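Local coordinates for protein SAP-like pentraxin (Limulus polyphemus, PDB 3FLT) that binds calcium ions and, through them, the phosphate of phosphoethanolamine, consistent with recognition of phosphorylated ligands by a pentraxin, at residues 58-63 against 143-148; 17-22 against 153-158. All blocks are in the same frame, centred on the assembly; numbering follows the deposited sequence.

Contact 1 of 2, residues 58-63 against 143-148. With CA (calcium ion), chain C; CA (calcium ion), chain D; OPE (phosphoric acid mono-(2-amino-ethyl) ester), chain F.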
loop_
_atom_site.group_PDB
_atom_site.type_symbol
_atom_site.label_atom_id
_atom_site.label_comp_id
_atom_site.label_asym_id
_atom_site.label_seq_id
_atom_site.Cartn_x
_atom_site.Cartn_y
_atom_site.Cartn_z
ATOM N N GLN A 58 -50.728 2.417 40.682
ATOM C CA GLN A 58 -50.461 0.983 40.573
ATOM C C GLN A 58 -49.002 0.667 40.873
ATOM O O GLN A 58 -48.123 0.975 40.079
ATOM C CB GLN A 58 -50.812 0.513 39.157
ATOM C CG GLN A 58 -50.456 -0.933 38.839
ATOM C CD GLN A 58 -51.179 -1.934 39.722
ATOM O OE1 GLN A 58 -50.818 -2.129 40.891
ATOM N NE2 GLN A 58 -52.214 -2.575 39.168
ATOM N N ASP A 59 -48.751 0.039 42.016
ATOM C CA ASP A 59 -47.393 -0.310 42.413
ATOM C C ASP A 59 -46.879 -1.558 41.682
ATOM O O ASP A 59 -45.681 -1.842 41.689
ATOM C CB ASP A 59 -47.336 -0.515 43.938
ATOM C CG ASP A 59 -48.274 -1.616 44.422
ATOM O OD1 ASP A 59 -49.505 -1.508 44.195
ATOM O OD2 ASP A 59 -47.778 -2.592 45.030
ATOM N N ASN A 60 -47.784 -2.300 41.056
ATOM C CA ASN A 60 -47.402 -3.499 40.323
ATOM C C ASN A 60 -47.672 -3.328 38.828
ATOM O O ASN A 60 -48.390 -4.127 38.224
ATOM C CB ASN A 60 -48.174 -4.721 40.833
ATOM C CG ASN A 60 -47.784 -5.125 42.244
ATOM O OD1 ASN A 60 -47.201 -4.340 42.988
ATOM N ND2 ASN A 60 -48.124 -6.353 42.625
ATOM N N GLN A 61 -47.105 -2.281 38.235
ATOM C CA GLN A 61 -47.290 -2.033 36.812
ATOM C C GLN A 61 -46.586 -3.115 36.001
ATOM O O GLN A 61 -47.161 -3.706 35.080
ATOM C CB GLN A 61 -46.713 -0.665 36.427
ATOM C CG GLN A 61 -47.613 0.525 36.732
ATOM C CD GLN A 61 -48.709 0.725 35.690
ATOM O OE1 GLN A 61 -49.092 -0.207 34.975
ATOM N NE2 GLN A 61 -49.229 1.946 35.612
ATOM N N PHE A 62 -45.332 -3.375 36.357
ATOM C CA PHE A 62 -44.530 -4.357 35.643
ATOM C C PHE A 62 -43.442 -4.869 36.584
ATOM O O PHE A 62 -42.648 -4.081 37.092
ATOM C CB PHE A 62 -43.925 -3.678 34.406
ATOM C CG PHE A 62 -43.269 -4.624 33.436
ATOM C CD1 PHE A 62 -41.977 -5.099 33.662
ATOM C CD2 PHE A 62 -43.931 -5.011 32.270
ATOM C CE1 PHE A 62 -41.356 -5.940 32.740
ATOM C CE2 PHE A 62 -43.314 -5.854 31.342
ATOM C CZ PHE A 62 -42.025 -6.316 31.579
ATOM N N ILE A 63 -43.417 -6.181 36.817
ATOM C CA ILE A 63 -42.434 -6.788 37.716
ATOM C C ILE A 63 -41.886 -8.108 37.193
ATOM O O ILE A 63 -42.644 -9.022 36.925
ATOM C CB ILE A 63 -43.041 -7.101 39.094
ATOM C CG1 ILE A 63 -44.357 -6.333 39.285
ATOM C CG2 ILE A 63 -42.036 -6.762 40.186
ATOM C CD1 ILE A 63 -45.111 -6.703 40.564
ATOM N N GLY A 143 -33.831 -5.044 42.320
ATOM C CA GLY A 143 -33.479 -5.782 43.516
ATOM C C GLY A 143 -34.530 -5.863 44.607
ATOM O O GLY A 143 -34.408 -6.692 45.508
ATOM N N GLN A 144 -35.556 -5.019 44.536
ATOM C CA GLN A 144 -36.620 -5.001 45.543
ATOM C C GLN A 144 -37.963 -4.813 44.862
ATOM O O GLN A 144 -38.023 -4.272 43.769
ATOM C CB GLN A 144 -36.402 -3.853 46.522
ATOM C CG GLN A 144 -35.151 -3.948 47.364
ATOM C CD GLN A 144 -35.153 -5.147 48.283
ATOM O OE1 GLN A 144 -36.203 -5.586 48.760
ATOM N NE2 GLN A 144 -33.970 -5.678 48.552
ATOM N N GLU A 145 -39.039 -5.250 45.511
ATOM C CA GLU A 145 -40.392 -5.125 44.946
ATOM C C GLU A 145 -41.145 -3.986 45.640
ATOM O O GLU A 145 -41.426 -4.048 46.838
ATOM C CB GLU A 145 -41.149 -6.447 45.120
ATOM C CG GLU A 145 -42.303 -6.669 44.156
ATOM C CD GLU A 145 -43.492 -5.755 44.410
ATOM O OE1 GLU A 145 -43.983 -5.726 45.558
ATOM O OE2 GLU A 145 -43.944 -5.074 43.456
ATOM N N GLN A 146 -41.471 -2.948 44.880
ATOM C CA GLN A 146 -42.164 -1.784 45.424
ATOM C C GLN A 146 -43.631 -2.000 45.760
ATOM O O GLN A 146 -44.369 -2.609 44.992
ATOM C CB GLN A 146 -42.106 -0.614 44.440
ATOM C CG GLN A 146 -40.730 -0.201 43.994
ATOM C CD GLN A 146 -40.791 0.803 42.859
ATOM O OE1 GLN A 146 -41.007 1.997 43.072
ATOM N NE2 GLN A 146 -40.621 0.314 41.637
ATOM N N ASP A 147 -44.052 -1.490 46.911
ATOM C CA ASP A 147 -45.454 -1.554 47.306
ATOM C C ASP A 147 -45.856 -0.092 47.400
ATOM O O ASP A 147 -46.977 0.249 47.750
ATOM C CB ASP A 147 -45.634 -2.233 48.664
ATOM C CG ASP A 147 -45.489 -3.729 48.583
ATOM O OD1 ASP A 147 -46.024 -4.323 47.633
ATOM O OD2 ASP A 147 -44.844 -4.318 49.470
ATOM N N LYS A 148 -44.900 0.759 47.055
ATOM C CA LYS A 148 -45.048 2.202 47.080
ATOM C C LYS A 148 -43.917 2.773 46.218
ATOM O O LYS A 148 -42.857 2.156 46.096
ATOM C CB LYS A 148 -44.921 2.688 48.515
ATOM C CG LYS A 148 -44.868 4.171 48.648
ATOM C CD LYS A 148 -44.747 4.551 50.097
ATOM C CE LYS A 148 -43.485 4.007 50.712
ATOM N NZ LYS A 148 -43.282 4.593 52.064
HETATM CA CA CA C . -45.790 -4.196 44.929
HETATM CA CA CA D . -44.354 -6.149 47.847
HETATM C CA OPE F . -46.570 -8.707 45.024
HETATM C CB OPE F . -46.679 -9.996 44.193
HETATM O O1 OPE F . -46.347 -7.256 47.585
HETATM O O2 OPE F . -47.312 -5.999 45.620
HETATM O O3 OPE F . -48.918 -6.730 47.402
HETATM O O4 OPE F . -47.798 -8.456 45.749
HETATM N N OPE F . -45.786 -11.047 44.786
HETATM P P OPE F . -47.586 -7.089 46.574
#
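Asp59 lays its carboxylate beside the backbone of Gln146 and Asp147, with OD2 3.4 Å from Asp147 CA and bonded to the calcium ion of chain C. With chi1 at 59°, CG sits between the backbone N and the carbonyl carbon, which turns OD2 toward the metal. Asn60 reaches the same ion by OD1, at 2.4 Å, while its ND2 donates to phosphate O2 of the phosphoethanolamine (3.1 Å) and to Gln79. From 143-148 the ion receives both carboxylate oxygens of Glu145, Gln146 O (2.1 Å) and Asp147 OD1; O2 of the phosphoethanolamine, 2.5 Å from the ion, is the seventh donor. Glu145 OE1 and Asp147 OD1 also bind the calcium of chain D, so each is a single-oxygen bridge, and Asp147 OD2 makes its carboxylate bidentate there. Apolar cover comes from Ile63, whose CD1 lies 3.5 Å from Glu145 OE2, the two side chains crossing at about a right angle. No hydrogen bond joins the segments. The acidic oxygens of Asp59, Glu145 and Asp147 are reconciled by the metal, so without calcium their mutual repulsion would probably push the two segments apart and the phosphate would lose the metal that binds its O2.

Contact 2 of 2, residues 17-22 against 153-158; sequences PKFPHL and FEEQES. With CA (calcium ion), chain D; CA (calcium ion), chain E; OPE (phosphoric acid mono-(2-amino-ethyl) ester), chain F.
The backbones draw closest at Phe19 and Phe153, whose CA atoms are 7.2 Å apart, where the loop leading into strand 21-24 passes the calcium-binding loop just ahead of its 3-10 turn at 155-157. Here the side chains of Phe19 and Phe153 slide past each other in opposite directions: Phe153 CB sits over one face of the Phe19 ring, 3.4 Å from CD2, and the two rings meet obliquely, their planes at 50°. Glu155 N lies at the edge of the Phe19 ring, in its plane. Beyond this pair Phe153 points its edge at the face of His21, with CE2 3.8 Å above the middle of the imidazole. With chi1 at 71°, the imidazole reaches back so that ND1 donates to Phe19 O (2.8 Å), close to the ring plane, which fixes its rotation. Replacing His21 with alanine would probably leave Phe19 O without this donor and the Phe153 edge facing a gap. Farther along, Glu154 OE2 bridges the calcium ions of chains D and E, Glu157 OE1 binds the former at 2.3 Å, and Glu157 OE2 accepts a bond from the ligand amine. The calcium-binding loop therefore combines an aromatic side packed against 17-22 with acidic groups turned to the metals, one of which also meets the ligand's amine.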
loop_
_atom_site.group_PDB
_atom_site.type_symbol
_atom_site.label_atom_id
_atom_site.label_comp_id
_atom_site.label_asym_id
_atom_site.label_seq_id
_atom_site.Cartn_x
_atom_site.Cartn_y
_atom_site.Cartn_z
ATOM N N PRO A 17 -34.052 -3.651 58.644
ATOM C CA PRO A 17 -34.508 -2.598 57.726
ATOM C C PRO A 17 -33.580 -2.310 56.526
ATOM O O PRO A 17 -33.752 -1.301 55.838
ATOM C CB PRO A 17 -34.619 -1.395 58.650
ATOM C CG PRO A 17 -33.382 -1.567 59.494
ATOM C CD PRO A 17 -33.394 -3.053 59.824
ATOM N N LYS A 18 -32.600 -3.179 56.280
ATOM C CA LYS A 18 -31.678 -2.976 55.159
ATOM C C LYS A 18 -32.166 -3.636 53.855
ATOM O O LYS A 18 -32.272 -4.858 53.763
ATOM C CB LYS A 18 -30.288 -3.515 55.493
ATOM C CG LYS A 18 -29.312 -3.293 54.357
ATOM C CD LYS A 18 -28.077 -4.184 54.426
ATOM C CE LYS A 18 -27.160 -3.915 53.224
ATOM N NZ LYS A 18 -25.907 -4.725 53.215
ATOM N N PHE A 19 -32.451 -2.819 52.848
ATOM C CA PHE A 19 -32.925 -3.328 51.561
ATOM C C PHE A 19 -32.063 -2.874 50.383
ATOM O O PHE A 19 -32.403 -1.913 49.696
ATOM C CB PHE A 19 -34.368 -2.869 51.289
ATOM C CG PHE A 19 -35.366 -3.351 52.296
ATOM C CD1 PHE A 19 -35.592 -2.639 53.464
ATOM C CD2 PHE A 19 -36.077 -4.530 52.077
ATOM C CE1 PHE A 19 -36.511 -3.092 54.403
ATOM C CE2 PHE A 19 -36.998 -4.993 53.010
ATOM C CZ PHE A 19 -37.214 -4.271 54.174
ATOM N N PRO A 20 -30.938 -3.552 50.131
ATOM C CA PRO A 20 -30.111 -3.125 49.001
ATOM C C PRO A 20 -30.904 -3.062 47.680
ATOM O O PRO A 20 -31.571 -4.018 47.295
ATOM C CB PRO A 20 -28.995 -4.169 48.981
ATOM C CG PRO A 20 -29.611 -5.362 49.652
ATOM C CD PRO A 20 -30.380 -4.752 50.773
ATOM N N HIS A 21 -30.827 -1.928 46.993
ATOM C CA HIS A 21 -31.551 -1.757 45.743
ATOM C C HIS A 21 -31.016 -0.577 44.930
ATOM O O HIS A 21 -30.135 0.161 45.374
ATOM C CB HIS A 21 -33.023 -1.501 46.040
ATOM C CG HIS A 21 -33.279 -0.150 46.639
ATOM N ND1 HIS A 21 -33.007 0.146 47.958
ATOM C CD2 HIS A 21 -33.710 1.006 46.077
ATOM C CE1 HIS A 21 -33.255 1.424 48.183
ATOM N NE2 HIS A 21 -33.683 1.968 47.057
ATOM N N LEU A 22 -31.577 -0.413 43.733
ATOM C CA LEU A 22 -31.242 0.688 42.828
ATOM C C LEU A 22 -32.562 1.352 42.444
ATOM O O LEU A 22 -33.576 0.672 42.249
ATOM C CB LEU A 22 -30.575 0.175 41.544
ATOM C CG LEU A 22 -29.261 -0.617 41.556
ATOM C CD1 LEU A 22 -28.759 -0.728 40.123
ATOM C CD2 LEU A 22 -28.212 0.068 42.428
ATOM N N PHE A 153 -40.632 -2.108 50.624
ATOM C CA PHE A 153 -40.008 -3.380 50.273
ATOM C C PHE A 153 -40.259 -4.489 51.288
ATOM O O PHE A 153 -40.393 -4.235 52.477
ATOM C CB PHE A 153 -38.497 -3.193 50.099
ATOM C CG PHE A 153 -38.120 -2.056 49.179
ATOM C CD1 PHE A 153 -38.713 -1.925 47.920
ATOM C CD2 PHE A 153 -37.144 -1.132 49.558
ATOM C CE1 PHE A 153 -38.339 -0.892 47.051
ATOM C CE2 PHE A 153 -36.762 -0.098 48.701
ATOM C CZ PHE A 153 -37.362 0.022 47.442
ATOM N N GLU A 154 -40.325 -5.722 50.792
ATOM C CA GLU A 154 -40.529 -6.907 51.619
ATOM C C GLU A 154 -39.311 -7.810 51.410
ATOM O O GLU A 154 -38.941 -8.091 50.276
ATOM C CB GLU A 154 -41.802 -7.634 51.188
ATOM C CG GLU A 154 -43.003 -6.718 51.036
ATOM C CD GLU A 154 -44.321 -7.470 51.090
ATOM O OE1 GLU A 154 -44.575 -8.124 52.122
ATOM O OE2 GLU A 154 -45.099 -7.413 50.114
ATOM N N GLU A 155 -38.694 -8.267 52.495
ATOM C CA GLU A 155 -37.511 -9.111 52.383
ATOM C C GLU A 155 -37.709 -10.371 51.566
ATOM O O GLU A 155 -36.858 -10.716 50.745
ATOM C CB GLU A 155 -37.005 -9.571 53.748
ATOM C CG GLU A 155 -37.455 -8.787 54.939
ATOM C CD GLU A 155 -37.227 -9.566 56.220
ATOM O OE1 GLU A 155 -37.732 -10.705 56.313
ATOM O OE2 GLU A 155 -36.551 -9.045 57.129
ATOM N N GLN A 156 -38.806 -11.081 51.798
ATOM C CA GLN A 156 -39.011 -12.331 51.082
ATOM C C GLN A 156 -39.293 -12.136 49.608
ATOM O O GLN A 156 -39.457 -13.114 48.875
ATOM C CB GLN A 156 -40.109 -13.189 51.745
ATOM C CG GLN A 156 -41.573 -12.858 51.434
ATOM C CD GLN A 156 -42.013 -11.483 51.913
ATOM O OE1 GLN A 156 -41.477 -10.938 52.887
ATOM N NE2 GLN A 156 -43.013 -10.922 51.237
ATOM N N GLU A 157 -39.327 -10.880 49.166
ATOM C CA GLU A 157 -39.576 -10.581 47.756
ATOM C C GLU A 157 -38.356 -9.941 47.091
ATOM O O GLU A 157 -38.386 -9.602 45.909
ATOM C CB GLU A 157 -40.784 -9.656 47.599
ATOM C CG GLU A 157 -42.043 -10.177 48.270
ATOM C CD GLU A 157 -43.296 -9.426 47.853
ATOM O OE1 GLU A 157 -43.347 -8.189 47.986
ATOM O OE2 GLU A 157 -44.246 -10.083 47.388
ATOM N N SER A 158 -37.280 -9.782 47.851
ATOM C CA SER A 158 -36.063 -9.182 47.318
ATOM C C SER A 158 -35.311 -10.193 46.452
ATOM O O SER A 158 -35.619 -11.380 46.458
ATOM C CB SER A 158 -35.170 -8.738 48.469
ATOM O OG SER A 158 -34.735 -9.872 49.196
HETATM CA CA CA D . -44.354 -6.149 47.847
HETATM CA CA CA E . -46.477 -9.106 49.361
HETATM C CA OPE F . -46.570 -8.707 45.024
HETATM C CB OPE F . -46.679 -9.996 44.193
HETATM O O1 OPE F . -46.347 -7.256 47.585
HETATM O O2 OPE F . -47.312 -5.999 45.620
HETATM O O3 OPE F . -48.918 -6.730 47.402
HETATM O O4 OPE F . -47.798 -8.456 45.749
HETATM N N OPE F . -45.786 -11.047 44.786
HETATM P P OPE F . -47.586 -7.089 46.574
#

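Overall arrangement
Contacts 1 and 2, their centres about 12 Å apart, converge on the calcium of chain D and on the phosphoethanolamine; along the chain, contact 1 is nested within the loop closed by contact 2. Asp147 OD2 and Glu154 OE2, 3.2 Å apart, are like charges brought together by that shared ion. Phosphate O2 meets the calcium of chain C and Asn60 in contact 1, whereas O1 joins the shared calcium to that of chain E, reached through Glu154 of contact 2; Tyr49 also hydrogen-bonds the ligand. Gln144 links the contacts away from the metals, packing on Phe153 and probably donating from NE2 to Pro20 O (3.2 Å). Both contacts reach the same antiparallel sheet of the pentraxin fold.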